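Local coordinates for protein motility-associated killing factor MakB (Vibrio cholerae serotype O1, PDB 6W1W) that probably acts as one component of a three-component cytotoxin structurally similar to the alpha-pore-forming toxins, at residues F37-V41 and E50-R54; I146-W150 and A256-K260; E166-L170 and D238-L242; I193-I199 and F214-T220; Y201-M205 and E251-A255. All coordinates share one frame; numbering follows the deposited sequence.

Contact 1 of 5, residues F37-V41 and E50-R54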
# COMPACT_ATOMS: atom_id res chain seq x y z
N PHE A 37 -0.70 17.19 9.73
CA PHE A 37 -0.42 18.44 10.43
C PHE A 37 -1.54 18.69 11.43
O PHE A 37 -2.71 18.46 11.13
CB PHE A 37 -0.33 19.61 9.43
CG PHE A 37 -0.09 20.95 10.08
CD1 PHE A 37 -1.14 21.69 10.60
CD2 PHE A 37 1.19 21.48 10.15
CE1 PHE A 37 -0.91 22.92 11.18
CE2 PHE A 37 1.42 22.72 10.73
CZ PHE A 37 0.37 23.44 11.25
N ILE A 38 -1.17 19.16 12.63
CA ILE A 38 -2.15 19.47 13.67
C ILE A 38 -1.75 20.79 14.32
O ILE A 38 -0.72 20.86 15.00
CB ILE A 38 -2.25 18.36 14.73
CG1 ILE A 38 -2.76 17.07 14.10
CG2 ILE A 38 -3.17 18.81 15.86
CD1 ILE A 38 -3.16 16.00 15.08
N GLY A 39 -2.57 21.82 14.11
CA GLY A 39 -2.35 23.13 14.71
C GLY A 39 -3.06 23.27 16.04
O GLY A 39 -3.42 22.28 16.69
N HIS A 40 -3.28 24.52 16.43
CA HIS A 40 -3.82 24.84 17.75
C HIS A 40 -5.23 25.41 17.64
O HIS A 40 -5.61 25.99 16.61
CB HIS A 40 -2.91 25.83 18.47
CG HIS A 40 -1.47 25.43 18.48
ND1 HIS A 40 -0.56 25.89 17.55
CD2 HIS A 40 -0.78 24.61 19.31
CE1 HIS A 40 0.62 25.37 17.80
NE2 HIS A 40 0.52 24.59 18.86
N VAL A 41 -6.00 25.24 18.71
CA VAL A 41 -7.33 25.81 18.82
C VAL A 41 -7.28 27.02 19.75
O VAL A 41 -6.20 27.56 20.02
CB VAL A 41 -8.36 24.78 19.33
CG1 VAL A 41 -8.36 23.57 18.42
CG2 VAL A 41 -8.05 24.36 20.76
N GLU A 50 -1.34 16.93 23.89
CA GLU A 50 -0.99 15.51 23.94
C GLU A 50 -1.10 14.87 22.56
O GLU A 50 -0.25 14.05 22.18
CB GLU A 50 -1.90 14.80 24.95
CG GLU A 50 -1.45 13.41 25.34
CD GLU A 50 -2.27 12.83 26.47
OE1 GLU A 50 -2.19 13.37 27.60
OE2 GLU A 50 -3.01 11.86 26.24
N VAL A 51 -2.13 15.23 21.79
CA VAL A 51 -2.33 14.61 20.48
C VAL A 51 -1.24 15.04 19.51
O VAL A 51 -0.75 14.23 18.71
CB VAL A 51 -3.74 14.94 19.95
CG1 VAL A 51 -3.79 14.86 18.44
CG2 VAL A 51 -4.75 13.98 20.54
N ARG A 52 -0.85 16.32 19.55
CA ARG A 52 0.22 16.79 18.68
C ARG A 52 1.51 16.01 18.93
O ARG A 52 2.22 15.66 17.98
CB ARG A 52 0.46 18.28 18.90
CG ARG A 52 0.32 19.13 17.64
CD ARG A 52 0.64 20.59 17.92
NE ARG A 52 0.10 21.04 19.20
CZ ARG A 52 -1.17 21.39 19.39
NH1 ARG A 52 -1.58 21.79 20.59
NH2 ARG A 52 -2.03 21.35 18.39
N SER A 53 1.81 15.73 20.20
CA SER A 53 3.01 14.97 20.52
C SER A 53 2.94 13.55 19.97
O SER A 53 3.89 13.07 19.35
CB SER A 53 3.22 14.94 22.04
OG SER A 53 3.47 16.24 22.52
N ARG A 54 1.81 12.87 20.17
CA ARG A 54 1.72 11.47 19.77
C ARG A 54 1.70 11.28 18.26
O ARG A 54 2.00 10.18 17.79
CB ARG A 54 0.51 10.82 20.43
CG ARG A 54 0.44 11.09 21.91
CD ARG A 54 -0.24 9.99 22.69
NE ARG A 54 -0.40 10.37 24.09
CZ ARG A 54 -0.80 9.55 25.06
NH1 ARG A 54 -1.08 8.28 24.78
NH2 ARG A 54 -0.91 9.99 26.30
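Arg-52 reaches from helix 46-66 across to the loop that carries Ile-38, Gly-39 and His-40, and its side chain makes most of the contact. Straight about CB-CG, the chain bends at CG-CD (chi3 -41°), which brings one face of the guanidinium against the imidazole of His-40. His-40 CD2 stands over the centre of the guanidinium, 3.1 Å above its plane, while the two flat groups are inclined at 50°, so this is a tilted approach and not a parallel stack. The imidazole gets there with CG placed opposite the carbonyl carbon and next to the backbone N (chi1 -50°). At the guanidinium edge Ile-38 O lies in its plane and is also 3.2 Å from Arg-52 CD. The firm polar partner of the group is Asp-44, which forms a salt bridge with NH1 from the loop leading into the helix. A long, flat cation suits this place because its methylenes can pack on the loop while the charged end meets the acid.

Beside the arginine, nearer helix 100-151, the contact is apolar. Ile-38 extends its delta carbon so that CD1 meets Val-51 CG1 at 3.6 Å, the two side chains crossing nearly at a right angle, and Ile-38 CG2 lies 3.9 Å from Arg-52 CG. Branched aliphatic residues fill this narrow layer, and Val-51 continues inward onto Leu-142 and Ile-146 of helix 100-151. This is a loop connecting two helices of the bundle, 9-35 and 46-66; it runs beside strand 209-220, with backbone bonds from Phe-37 and Gly-39, and packs back on the first turns of the second helix.

Contact 2 of 5, residues I146-W150 and A256-K260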
# COMPACT_ATOMS: atom_id res chain seq x y z
N ILE A 146 -7.37 11.34 22.14
CA ILE A 146 -8.54 12.10 21.73
C ILE A 146 -9.75 11.71 22.57
O ILE A 146 -10.59 12.56 22.91
CB ILE A 146 -8.83 11.92 20.23
CG1 ILE A 146 -9.05 10.45 19.89
CG2 ILE A 146 -7.72 12.52 19.38
CD1 ILE A 146 -8.88 10.11 18.42
N GLN A 147 -9.85 10.43 22.94
CA GLN A 147 -10.94 9.95 23.78
C GLN A 147 -11.06 10.75 25.07
O GLN A 147 -12.17 10.96 25.57
CB GLN A 147 -10.74 8.47 24.09
CG GLN A 147 -11.85 7.57 23.58
CD GLN A 147 -13.17 7.83 24.28
OE1 GLN A 147 -13.20 8.25 25.43
NE2 GLN A 147 -14.27 7.58 23.58
N ASP A 148 -9.93 11.20 25.63
CA ASP A 148 -10.00 12.04 26.81
C ASP A 148 -10.64 13.39 26.49
O ASP A 148 -11.42 13.91 27.29
CB ASP A 148 -8.60 12.24 27.41
CG ASP A 148 -8.04 10.97 28.01
OD1 ASP A 148 -8.81 10.25 28.69
OD2 ASP A 148 -6.85 10.68 27.79
N GLY A 149 -10.31 13.96 25.33
CA GLY A 149 -10.98 15.18 24.90
C GLY A 149 -12.46 14.99 24.67
O GLY A 149 -13.26 15.90 24.88
N TRP A 150 -12.85 13.79 24.24
CA TRP A 150 -14.26 13.49 24.00
C TRP A 150 -15.06 13.54 25.29
O TRP A 150 -16.13 14.15 25.36
CB TRP A 150 -14.39 12.12 23.33
CG TRP A 150 -15.48 12.04 22.32
CD1 TRP A 150 -16.78 11.69 22.55
CD2 TRP A 150 -15.38 12.34 20.93
NE1 TRP A 150 -17.50 11.75 21.38
CE2 TRP A 150 -16.66 12.14 20.37
CE3 TRP A 150 -14.34 12.75 20.09
CZ2 TRP A 150 -16.93 12.34 19.02
CZ3 TRP A 150 -14.60 12.94 18.75
CH2 TRP A 150 -15.88 12.74 18.23
N ALA A 256 -12.14 18.16 18.38
CA ALA A 256 -12.28 16.80 18.89
C ALA A 256 -12.86 15.88 17.82
O ALA A 256 -12.37 14.77 17.60
CB ALA A 256 -13.14 16.79 20.15
N ALA A 257 -13.90 16.35 17.13
CA ALA A 257 -14.56 15.53 16.12
C ALA A 257 -13.67 15.32 14.90
O ALA A 257 -13.66 14.22 14.32
CB ALA A 257 -15.89 16.16 15.73
N ILE A 258 -12.92 16.35 14.50
CA ILE A 258 -12.03 16.22 13.35
C ILE A 258 -10.98 15.14 13.61
O ILE A 258 -10.85 14.18 12.83
CB ILE A 258 -11.37 17.57 13.02
CG1 ILE A 258 -12.42 18.56 12.49
CG2 ILE A 258 -10.22 17.38 12.03
CD1 ILE A 258 -11.87 19.93 12.15
N THR A 259 -10.23 15.28 14.71
CA THR A 259 -9.09 14.40 14.98
C THR A 259 -9.53 12.94 15.13
O THR A 259 -8.82 12.03 14.68
CB THR A 259 -8.35 14.86 16.24
OG1 THR A 259 -9.26 14.94 17.34
CG2 THR A 259 -7.71 16.22 16.01
N LYS A 260 -10.68 12.71 15.76
CA LYS A 260 -11.18 11.34 15.87
C LYS A 260 -11.35 10.69 14.50
O LYS A 260 -11.04 9.51 14.32
CB LYS A 260 -12.49 11.34 16.66
CG LYS A 260 -13.51 10.29 16.25
CD LYS A 260 -13.11 8.89 16.68
CE LYS A 260 -14.30 7.95 16.69
NZ LYS A 260 -15.21 8.21 17.84
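Trp-150 and Lys-260 meet in a cation-pi interaction between two antiparallel helices, whose short segments cross at -149° with their axes 9.7 Å apart. The ammonium of Lys-260 stands over the six-membered ring of Trp-150, with NZ 4.7 Å from the ring centroid and only 13° from the normal. Bends at CB-CG and CD-CE fold the lysine back over the indole, so that its methylenes pass the ring on the way: Lys-260 CB is 3.4 Å from Trp-150 CZ3. A lysine serves well here, being aliphatic along its length and charged at the tip. A 1,2-ethanediol, probably from the crystallisation liquor, has its nearest atom about 3 Å from the lysine side chain.

The apolar contacts lie deeper. The indole presents its benzo end to the other helix, with Trp-150 CE3 4.2 Å from Ala-256 CB and CH2 4.2 Å from Ala-257 CB; the small alanines let so broad a ring approach the backbone. Ile-146, one turn earlier, sends CD1 to 3.6 Å from Lys-260 CA. The side chains of Ile-146 and Thr-259 pass each other in opposite directions, Ile-146 CG2 lying 3.5 Å from Thr-259 OG1.

Polar groups are few. Ala-256 O faces the edge of the indole near its plane. Thr-259 OG1 bonds within its own helix to Ala-255 O, with Ala-256 O also near.

Around this interface, Met-160 of helix 157-176 touches both Trp-150 and Ala-256, Trp-47 of helix 46-66 packs on Ala-256 and Thr-259, and Phe-211 and Leu-212 bring strand 209-220 against Thr-259.

Contact 3 of 5, residues E166-L170 and D238-L242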
# COMPACT_ATOMS: atom_id res chain seq x y z
N GLU A 166 -19.12 12.70 8.95
CA GLU A 166 -19.11 13.38 7.66
C GLU A 166 -17.70 13.45 7.08
O GLU A 166 -17.51 13.26 5.88
CB GLU A 166 -19.69 14.79 7.81
CG GLU A 166 -20.37 15.31 6.57
CD GLU A 166 -21.24 14.26 5.91
OE1 GLU A 166 -21.09 14.04 4.69
OE2 GLU A 166 -22.06 13.64 6.62
N ILE A 167 -16.71 13.74 7.93
CA ILE A 167 -15.32 13.74 7.50
C ILE A 167 -14.93 12.36 6.99
O ILE A 167 -14.19 12.23 6.00
CB ILE A 167 -14.42 14.21 8.66
CG1 ILE A 167 -14.69 15.68 8.98
CG2 ILE A 167 -12.96 13.98 8.33
CD1 ILE A 167 -14.11 16.13 10.31
N GLY A 168 -15.44 11.31 7.64
CA GLY A 168 -15.19 9.96 7.15
C GLY A 168 -15.97 9.63 5.90
O GLY A 168 -15.51 8.83 5.08
N SER A 169 -17.15 10.21 5.74
CA SER A 169 -17.89 10.03 4.50
C SER A 169 -17.24 10.81 3.36
O SER A 169 -17.09 10.29 2.25
CB SER A 169 -19.35 10.46 4.69
OG SER A 169 -20.17 9.95 3.66
N LEU A 170 -16.82 12.05 3.63
CA LEU A 170 -16.09 12.83 2.64
C LEU A 170 -14.83 12.10 2.18
O LEU A 170 -14.52 12.07 0.98
CB LEU A 170 -15.75 14.21 3.20
CG LEU A 170 -14.73 15.09 2.47
CD1 LEU A 170 -15.12 15.31 1.02
CD2 LEU A 170 -14.55 16.43 3.18
N ASP A 238 -20.97 15.93 0.48
CA ASP A 238 -20.31 15.75 1.78
C ASP A 238 -19.61 17.03 2.22
O ASP A 238 -19.63 17.37 3.41
CB ASP A 238 -19.32 14.59 1.71
CG ASP A 238 -20.00 13.25 1.51
OD1 ASP A 238 -21.19 13.13 1.88
OD2 ASP A 238 -19.35 12.31 1.00
N LEU A 239 -19.00 17.75 1.27
CA LEU A 239 -18.37 19.03 1.60
C LEU A 239 -19.38 20.03 2.14
O LEU A 239 -19.10 20.75 3.11
CB LEU A 239 -17.68 19.60 0.37
CG LEU A 239 -16.21 19.21 0.14
CD1 LEU A 239 -15.82 19.39 -1.33
CD2 LEU A 239 -15.31 20.03 1.04
N ASP A 240 -20.56 20.12 1.52
CA ASP A 240 -21.55 21.10 1.96
C ASP A 240 -22.20 20.68 3.27
O ASP A 240 -22.45 21.52 4.14
CB ASP A 240 -22.62 21.30 0.88
CG ASP A 240 -22.17 22.25 -0.22
OD1 ASP A 240 -21.03 22.76 -0.15
OD2 ASP A 240 -22.97 22.49 -1.15
N LYS A 241 -22.47 19.38 3.44
CA LYS A 241 -23.04 18.89 4.68
C LYS A 241 -22.12 19.17 5.86
O LYS A 241 -22.59 19.49 6.97
CB LYS A 241 -23.32 17.39 4.56
CG LYS A 241 -24.30 16.82 5.57
CD LYS A 241 -24.45 15.32 5.37
CE LYS A 241 -25.82 14.82 5.80
NZ LYS A 241 -26.91 15.22 4.85
N LEU A 242 -20.81 19.08 5.65
CA LEU A 242 -19.85 19.31 6.72
C LEU A 242 -19.87 20.76 7.18
O LEU A 242 -19.90 21.04 8.38
CB LEU A 242 -18.45 18.90 6.26
CG LEU A 242 -17.34 18.97 7.31
CD1 LEU A 242 -17.71 18.16 8.54
CD2 LEU A 242 -16.01 18.49 6.73
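Glu-166 of helix 157-176 starts out with CG opposite its own nitrogen (chi1 -151°) and then bends at CB-CG (chi2 44°), which curls the carboxylate over helix 233-245 toward Asp-238 and Lys-241. Asp-238 takes the other course, CG lying next to the nitrogen (chi1 -67°), and holds its carboxylate out to helix 157-176. There the two acids meet, Glu-166 OE1 3.0 Å from Asp-238 OD1, the side chains crossing at about a right angle and the carboxylate planes well inclined to each other. Two acids this close may raise the proton affinity of one of them.

Relief may come from Lys-241. Its aliphatic stem runs against the glutamate, CD 3.2 Å from Glu-166 OE2, but the chain turns at its end and leaves NZ 5.4 Å from that oxygen, near enough for an electrostatic effect without forming a salt bridge. Asp-238 OD2 also receives a weak hydrogen bond from Ser-173 OG, while Ser-169 OG stands near the same carboxylate without bonding to it.

Deeper in, leucines and isoleucine form an apolar layer suited to the buried side of both helices. Leu-242 sends CD2 to 3.8 Å from Ile-167 CG1 and its other methyl to Glu-166 CB, and Leu-170 CD1 rests 4.1 Å from Leu-239 CG. The short segments run antiparallel, with axes 9.3 Å apart.

Helix 251-270 backs this layer of helices 157-176 and 233-245 through Ile-258 and Ala-261 on Ile-167, and Thr-347, in the loop after strand 338-346, packs on Leu-170 and Leu-239.

Contact 4 of 5, residues I193-I199 and F214-T220. With EDO (1,2-ethanediol), chain C.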
# COMPACT_ATOMS: atom_id res chain seq x y z
N ILE A 193 -1.84 6.78 -12.62
CA ILE A 193 -1.43 8.13 -12.26
C ILE A 193 -1.66 8.31 -10.77
O ILE A 193 -2.77 8.10 -10.27
CB ILE A 193 -2.21 9.20 -13.05
CG1 ILE A 193 -1.77 9.19 -14.52
CG2 ILE A 193 -2.00 10.58 -12.44
CD1 ILE A 193 -2.42 10.26 -15.36
N GLN A 194 -0.61 8.70 -10.06
CA GLN A 194 -0.65 8.90 -8.61
C GLN A 194 -0.58 10.39 -8.32
O GLN A 194 0.42 11.04 -8.64
CB GLN A 194 0.51 8.15 -7.94
CG GLN A 194 0.66 8.42 -6.45
CD GLN A 194 1.68 7.49 -5.80
OE1 GLN A 194 1.91 6.38 -6.28
NE2 GLN A 194 2.30 7.95 -4.72
N SER A 195 -1.63 10.93 -7.71
CA SER A 195 -1.71 12.34 -7.36
C SER A 195 -2.04 12.47 -5.88
O SER A 195 -2.85 11.70 -5.35
CB SER A 195 -2.78 13.06 -8.19
OG SER A 195 -2.86 12.55 -9.52
N MET A 196 -1.42 13.44 -5.22
CA MET A 196 -1.58 13.63 -3.79
C MET A 196 -2.77 14.56 -3.53
O MET A 196 -2.79 15.70 -4.00
CB MET A 196 -0.31 14.20 -3.16
CG MET A 196 0.88 13.25 -3.19
SD MET A 196 0.52 11.61 -2.52
CE MET A 196 0.06 12.00 -0.83
N VAL A 197 -3.75 14.07 -2.77
CA VAL A 197 -4.95 14.83 -2.46
C VAL A 197 -4.84 15.27 -1.01
O VAL A 197 -5.06 14.49 -0.08
CB VAL A 197 -6.22 14.00 -2.71
CG1 VAL A 197 -7.45 14.83 -2.40
CG2 VAL A 197 -6.24 13.50 -4.13
N THR A 198 -4.51 16.54 -0.81
CA THR A 198 -4.53 17.15 0.51
C THR A 198 -5.96 17.59 0.84
O THR A 198 -6.57 18.35 0.08
CB THR A 198 -3.59 18.35 0.56
OG1 THR A 198 -2.30 17.96 0.08
CG2 THR A 198 -3.47 18.87 1.98
N ILE A 199 -6.49 17.11 1.96
CA ILE A 199 -7.74 17.61 2.53
C ILE A 199 -7.38 18.42 3.77
O ILE A 199 -6.74 17.90 4.69
CB ILE A 199 -8.70 16.47 2.89
CG1 ILE A 199 -8.85 15.49 1.73
CG2 ILE A 199 -10.05 17.02 3.30
CD1 ILE A 199 -9.70 14.29 2.07
N PHE A 214 -4.22 16.55 6.34
CA PHE A 214 -3.50 15.33 5.97
C PHE A 214 -3.77 15.01 4.50
O PHE A 214 -4.79 15.42 3.94
CB PHE A 214 -3.88 14.15 6.87
CG PHE A 214 -5.14 13.44 6.46
CD1 PHE A 214 -6.36 14.08 6.50
CD2 PHE A 214 -5.11 12.11 6.08
CE1 PHE A 214 -7.52 13.42 6.13
CE2 PHE A 214 -6.26 11.44 5.71
CZ PHE A 214 -7.47 12.10 5.74
N ALA A 215 -2.84 14.28 3.90
CA ALA A 215 -2.84 14.04 2.46
C ALA A 215 -2.82 12.55 2.17
O ALA A 215 -2.59 11.72 3.05
CB ALA A 215 -1.64 14.72 1.79
N GLY A 216 -3.06 12.21 0.91
CA GLY A 216 -3.11 10.83 0.49
C GLY A 216 -3.17 10.73 -1.02
O GLY A 216 -3.53 11.69 -1.71
N ALA A 217 -2.80 9.55 -1.52
CA ALA A 217 -2.69 9.33 -2.95
C ALA A 217 -4.02 8.88 -3.54
O ALA A 217 -4.76 8.11 -2.92
CB ALA A 217 -1.61 8.30 -3.27
N LEU A 218 -4.30 9.36 -4.75
CA LEU A 218 -5.46 8.95 -5.53
C LEU A 218 -4.95 8.37 -6.85
O LEU A 218 -4.08 8.97 -7.50
CB LEU A 218 -6.40 10.13 -5.78
CG LEU A 218 -7.70 9.89 -6.55
CD1 LEU A 218 -8.68 9.06 -5.74
CD2 LEU A 218 -8.32 11.22 -6.97
N PHE A 219 -5.46 7.21 -7.24
CA PHE A 219 -5.02 6.53 -8.45
C PHE A 219 -6.06 6.72 -9.56
O PHE A 219 -7.21 6.29 -9.43
CB PHE A 219 -4.78 5.04 -8.18
CG PHE A 219 -3.56 4.77 -7.35
CD1 PHE A 219 -3.52 3.69 -6.48
CD2 PHE A 219 -2.43 5.58 -7.44
CE1 PHE A 219 -2.40 3.43 -5.71
CE2 PHE A 219 -1.30 5.33 -6.67
CZ PHE A 219 -1.29 4.25 -5.81
N THR A 220 -5.64 7.35 -10.66
CA THR A 220 -6.50 7.57 -11.82
C THR A 220 -5.88 6.90 -13.04
O THR A 220 -4.65 6.82 -13.17
CB THR A 220 -6.72 9.06 -12.09
OG1 THR A 220 -5.46 9.70 -12.34
CG2 THR A 220 -7.39 9.73 -10.89
C1 EDO C . -8.01 9.67 -0.45
O1 EDO C . -7.63 8.71 -1.44
C2 EDO C . -7.00 10.81 -0.43
O2 EDO C . -7.20 11.64 0.72
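The ring of Phe-219 meets Gln-194 and Ile-193 at its edge: Ile-193 O and Gln-194 CA lie in the ring plane, and Gln-194 OE1 approaches the same rim, 3.4 Å from Phe-219 CE2. The amide of Gln-194 is inclined at 63° to the ring, so the two flat groups do not stack; the side chains lie side by side and point the same way. The glutamine is extended, CG opposite its nitrogen (chi1 173°), and its methylenes line the phenyl, with CB 3.6 Å from Phe-219 CE2. An amide with a long aliphatic stem suits this partly exposed face, where Asn-28 and Leu-24 of helix 9-35 also pack.

Further along that face, Met-196 curls back over the neighbouring strand, SD 4.0 Å from Ala-217 CB and CE reaching Ala-215. Small residues opposite it suit the bulky thioether.

The two strands form an antiparallel beta hairpin, 193-203 with 209-220. Strand 209-220 is the outermost strand of the sheet within this chain, and 193-203 pairs on its other side with 338-346, in parallel. Ile-193 with Thr-220 and Ser-195 with Leu-218 are hydrogen-bonded pairs; Leu-218 N donates to Ser-195 O at 2.8 Å, and Ser-195 N to Leu-218 O at 3.1 Å. Ile-199 N continues the ladder to Phe-214 O at 3.1 Å.

On the reverse face, Val-197 CG2 touches Leu-218 CB at 3.8 Å, both resting on Ile-229 of helix 225-230. Thr-220 OG1, 3.4 Å from Ile-193 CB, bonds to Tyr-223 O. An ethanediol molecule, probably from the crystallisation liquor, lies beside Val-197 and bonds weakly through O1 to Ala-217 O.

Contact 5 of 5, residues Y201-M205 and E251-A255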
# COMPACT_ATOMS: atom_id res chain seq x y z
N TYR A 201 -8.73 20.56 6.88
CA TYR A 201 -9.83 20.89 7.75
C TYR A 201 -9.48 22.13 8.58
O TYR A 201 -8.33 22.58 8.61
CB TYR A 201 -10.17 19.71 8.67
CG TYR A 201 -10.41 18.42 7.92
CD1 TYR A 201 -9.36 17.59 7.55
CD2 TYR A 201 -11.70 18.04 7.56
CE1 TYR A 201 -9.58 16.41 6.85
CE2 TYR A 201 -11.93 16.87 6.86
CZ TYR A 201 -10.87 16.05 6.51
OH TYR A 201 -11.11 14.89 5.81
N GLY A 202 -10.49 22.67 9.25
CA GLY A 202 -10.34 23.86 10.07
C GLY A 202 -11.49 23.97 11.04
O GLY A 202 -12.49 23.26 10.94
N VAL A 203 -11.34 24.89 11.99
CA VAL A 203 -12.34 25.12 13.03
C VAL A 203 -12.80 26.57 12.93
O VAL A 203 -11.97 27.48 12.86
CB VAL A 203 -11.78 24.80 14.43
CG1 VAL A 203 -10.36 25.33 14.57
CG2 VAL A 203 -12.68 25.39 15.52
N VAL A 204 -14.12 26.77 12.94
CA VAL A 204 -14.71 28.07 12.61
C VAL A 204 -15.37 28.68 13.84
O VAL A 204 -15.69 27.99 14.82
CB VAL A 204 -15.74 27.95 11.47
CG1 VAL A 204 -15.12 27.26 10.25
CG2 VAL A 204 -17.00 27.21 11.93
N MET A 205 -15.57 30.00 13.78
CA MET A 205 -16.33 30.76 14.77
C MET A 205 -16.60 32.15 14.21
O MET A 205 -15.82 33.08 14.45
CB MET A 205 -15.57 30.84 16.10
CG MET A 205 -16.35 30.33 17.30
SD MET A 205 -17.65 31.45 17.88
CE MET A 205 -19.08 30.88 16.95
N GLU A 251 -15.70 25.27 19.56
CA GLU A 251 -14.37 25.22 18.95
C GLU A 251 -13.66 23.91 19.26
O GLU A 251 -13.16 23.24 18.35
CB GLU A 251 -13.54 26.41 19.42
CG GLU A 251 -13.98 27.75 18.86
CD GLU A 251 -12.85 28.46 18.14
OE1 GLU A 251 -11.80 27.83 17.92
OE2 GLU A 251 -13.02 29.66 17.81
N GLU A 252 -13.60 23.54 20.54
CA GLU A 252 -12.93 22.30 20.91
C GLU A 252 -13.65 21.09 20.34
O GLU A 252 -13.01 20.16 19.83
CB GLU A 252 -12.82 22.19 22.43
CG GLU A 252 -11.71 23.02 23.05
CD GLU A 252 -11.36 22.58 24.45
OE1 GLU A 252 -11.58 21.39 24.78
OE2 GLU A 252 -10.86 23.42 25.23
N ALA A 253 -14.99 21.09 20.41
CA ALA A 253 -15.76 19.96 19.90
C ALA A 253 -15.51 19.72 18.42
O ALA A 253 -15.48 18.57 17.97
CB ALA A 253 -17.25 20.20 20.16
N GLN A 254 -15.31 20.79 17.65
CA GLN A 254 -14.95 20.61 16.24
C GLN A 254 -13.59 19.94 16.12
O GLN A 254 -13.43 18.96 15.39
CB GLN A 254 -14.94 21.96 15.52
CG GLN A 254 -16.32 22.52 15.22
CD GLN A 254 -16.27 23.93 14.68
OE1 GLN A 254 -15.75 24.17 13.59
NE2 GLN A 254 -16.78 24.88 15.45
N ALA A 255 -12.59 20.45 16.86
CA ALA A 255 -11.26 19.84 16.84
C ALA A 255 -11.31 18.41 17.36
O ALA A 255 -10.60 17.53 16.85
CB ALA A 255 -10.29 20.67 17.66
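Val-203, in the last part of strand 193-203, directs its CB at helix 251-270; it follows Gly-202, whose carbonyl oxygen is bonded weakly to Gln-246 NE2. In Val-203, CG2 lies opposite the backbone N while CG1 takes the position between N and the carbonyl carbon (chi1 42°), and it is CG2 that enters between two side chains, 3.5 Å from Glu-251 OE1 and 4.1 Å from Gln-254 CB. A compact branched residue fits between the two.

Val-204 supplies its backbone. Its N-H runs almost straight to Gln-254 OE1 (3.1 Å, 170°), arriving 29° out of the amide plane, and Gln-254 NE2 returns a bond of 3.4 Å to Val-204 O. The side-chain amide thus meets the backbone of a single residue much as a neighbouring strand would, though the second bond is weak. Glutamine is apt because it offers both functions at the end of an extended chain; its NE2 also bonds to Ala-249 O, and Gln-246 adds a weak bond to OE1.

Met-205 turns outward after a last contact, CB 3.3 Å from Glu-251 OE2, and its thioether leads away.

Here the last part of strand 193-203 and the residues after it are fastened to the first turn of a helix, beside the hairpin 193-203/209-220, consistent with the head domains of alpha-pore-forming toxins such as HlyE, where a beta hairpin sits among helices.

In the fold
Contacts 1, 2, 3 and 5 gather at one end of the elongated chain, and contact 4 lies nearer its middle, about 13 Å between its centre and that of the chain. Contact 2 touches contacts 1, 3 and 5, through Ile-146 and Ile-258. It shares helix 251-270 with contact 5, their centres about 11 Å apart. Contact 5 also meets contact 1, Ala-255 CB 3.6 Å from Val-41 CG1, and contact 3, Tyr-201 packing on Ile-167. Contacts 4 and 5 share strand 193-203, and Tyr-201 CE1 lies 3.7 Å from Phe-214 CE1 on the neighbouring strand. Ethanediol lies at contacts 2 and 4. In sequence, contacts 3, 4 and 5 fall within the long loop closed by contact 2.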